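Local coordinates for putative PAS/PAC sensor protein (Nakamurella multipartita DSM 44233, PDB 6HMJ) that senses blue light through a flavin-binding LOV domain and mediates RNA binding and translational regulation, probably through its ANTAR domain, at residues 31-36 against 86-91. Residues are numbered along the deposited sequence; the frame is centred on the assembly and turned at random.
Sequences ALVLGF and EPRPAM
The guanidinium of Arg88 meets Val33 at its edge and not over a face: the carbonyl O of Val33 lies near the plane of the group, with NH2 the nitrogen turned to it. Arg88 NH2 donates a hydrogen bond to Val33 O over 2.6 Å. The approach is close to head-on at the acceptor, with a C=O...N angle of 160°, but bent at the donor, where the N-H...O angle is 132°. Beyond this bond there is little packing, the nearest side-chain approach being Val33 CG1 to Arg88 NH2 at 4.3 Å. Bends at chi2 and chi3 carry the arginine side chain from strand 85-97 of the antiparallel PAS sheet across to the C-terminal end of helix 28-34. That end is closed by a Schellman motif with Gly35, at positive phi, as its C' residue; the bond from Phe36 N to Ala31 O measures 2.9 Å. Elsewhere the same guanidinium donates from NH1 to Thr82 OG1 on the adjacent strand and makes a long, weak ion pair through NE with Asp112, while Val33 packs on Leu80. Here, then, is a worked case of a cationic side chain meeting the last turn of a helix: the positive charge probably complements the negative end of the helix dipole, and partners at NH1 and NH2 together would limit rotation of the guanidinium.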
loop_
_atom_site.group_PDB
_atom_site.type_symbol
_atom_site.label_atom_id
_atom_site.label_comp_id
_atom_site.label_asym_id
_atom_site.label_seq_id
_atom_site.Cartn_x
_atom_site.Cartn_y
_atom_site.Cartn_z
ATOM N N ALA A 31 -18.183 -49.332 24.239
ATOM C CA ALA A 31 -17.075 -49.650 25.133
ATOM C C ALA A 31 -15.895 -48.717 24.897
ATOM O O ALA A 31 -15.298 -48.202 25.851
ATOM C CB ALA A 31 -16.653 -51.107 24.940
ATOM N N LEU A 32 -15.551 -48.474 23.630
ATOM C CA LEU A 32 -14.411 -47.616 23.321
ATOM C C LEU A 32 -14.660 -46.178 23.755
ATOM O O LEU A 32 -13.762 -45.528 24.304
ATOM C CB LEU A 32 -14.096 -47.678 21.827
ATOM C CG LEU A 32 -13.464 -48.987 21.347
ATOM C CD1 LEU A 32 -13.572 -49.116 19.839
ATOM C CD2 LEU A 32 -12.009 -49.065 21.790
ATOM N N VAL A 33 -15.866 -45.659 23.514
ATOM C CA VAL A 33 -16.181 -44.299 23.938
ATOM C C VAL A 33 -15.944 -44.139 25.433
ATOM O O VAL A 33 -15.406 -43.122 25.887
ATOM C CB VAL A 33 -17.629 -43.940 23.556
ATOM C CG1 VAL A 33 -18.065 -42.664 24.262
ATOM C CG2 VAL A 33 -17.757 -43.782 22.050
ATOM N N LEU A 34 -16.349 -45.136 26.224
ATOM C CA LEU A 34 -16.182 -45.034 27.669
ATOM C C LEU A 34 -14.715 -45.135 28.073
ATOM O O LEU A 34 -14.311 -44.536 29.077
ATOM C CB LEU A 34 -17.013 -46.115 28.361
ATOM C CG LEU A 34 -18.520 -46.051 28.085
ATOM C CD1 LEU A 34 -19.268 -47.155 28.826
ATOM C CD2 LEU A 34 -19.094 -44.685 28.446
ATOM N N GLY A 35 -13.903 -45.870 27.310
ATOM C CA GLY A 35 -12.481 -45.961 27.584
ATOM C C GLY A 35 -11.975 -47.380 27.735
ATOM O O GLY A 35 -10.971 -47.618 28.414
ATOM N N PHE A 36 -12.654 -48.334 27.100
ATOM C CA PHE A 36 -12.329 -49.744 27.236
ATOM C C PHE A 36 -12.449 -50.433 25.887
ATOM O O PHE A 36 -13.302 -50.081 25.071
ATOM C CB PHE A 36 -13.268 -50.460 28.216
ATOM C CG PHE A 36 -13.044 -50.106 29.652
ATOM C CD1 PHE A 36 -13.840 -49.159 30.271
ATOM C CD2 PHE A 36 -12.055 -50.731 30.392
ATOM C CE1 PHE A 36 -13.649 -48.832 31.598
ATOM C CE2 PHE A 36 -11.858 -50.411 31.723
ATOM C CZ PHE A 36 -12.657 -49.460 32.327
ATOM N N GLU A 86 -9.480 -34.585 32.239
ATOM C CA GLU A 86 -10.687 -33.801 32.446
ATOM C C GLU A 86 -11.856 -34.431 31.685
ATOM O O GLU A 86 -11.669 -35.000 30.607
ATOM C CB GLU A 86 -10.459 -32.362 31.988
ATOM C CG GLU A 86 -11.593 -31.399 32.309
ATOM C CD GLU A 86 -11.648 -31.032 33.785
ATOM O OE1 GLU A 86 -10.606 -31.137 34.468
ATOM O OE2 GLU A 86 -12.733 -30.637 34.262
ATOM N N PRO A 87 -13.074 -34.357 32.230
ATOM C CA PRO A 87 -14.221 -34.943 31.526
ATOM C C PRO A 87 -14.437 -34.321 30.154
ATOM O O PRO A 87 -14.055 -33.177 29.893
ATOM C CB PRO A 87 -15.403 -34.648 32.458
ATOM C CG PRO A 87 -14.799 -34.472 33.793
ATOM C CD PRO A 87 -13.455 -33.852 33.562
ATOM N N ARG A 88 -15.078 -35.105 29.264
ATOM C CA ARG A 88 -15.421 -34.652 27.929
ATOM C C ARG A 88 -16.903 -34.304 27.851
ATOM O O ARG A 88 -17.728 -34.926 28.527
ATOM C CB ARG A 88 -15.110 -35.729 26.885
ATOM C CG ARG A 88 -13.646 -36.115 26.790
ATOM C CD ARG A 88 -13.415 -37.479 27.405
ATOM N NE ARG A 88 -14.070 -38.537 26.640
ATOM C CZ ARG A 88 -14.342 -39.750 27.113
ATOM N NH1 ARG A 88 -14.018 -40.070 28.360
ATOM N NH2 ARG A 88 -14.942 -40.644 26.339
ATOM N N PRO A 89 -17.280 -33.321 27.037
ATOM C CA PRO A 89 -18.707 -33.048 26.839
ATOM C C PRO A 89 -19.347 -34.144 26.006
ATOM O O PRO A 89 -18.747 -34.662 25.062
ATOM C CB PRO A 89 -18.712 -31.705 26.103
ATOM C CG PRO A 89 -17.434 -31.711 25.341
ATOM C CD PRO A 89 -16.435 -32.442 26.208
ATOM N N ALA A 90 -20.579 -34.499 26.362
ATOM C CA ALA A 90 -21.252 -35.608 25.709
ATOM C C ALA A 90 -22.751 -35.351 25.675
ATOM O O ALA A 90 -23.262 -34.404 26.277
ATOM C CB ALA A 90 -20.947 -36.932 26.414
ATOM N N MET A 91 -23.451 -36.225 24.954
ATOM C CA MET A 91 -24.890 -36.106 24.760
ATOM C C MET A 91 -25.433 -37.494 24.453
ATOM O O MET A 91 -24.854 -38.221 23.640
ATOM C CB MET A 91 -25.207 -35.127 23.621
ATOM C CG MET A 91 -26.692 -34.936 23.323
ATOM S SD MET A 91 -27.091 -34.959 21.558
ATOM C CE MET A 91 -26.610 -36.627 21.110
#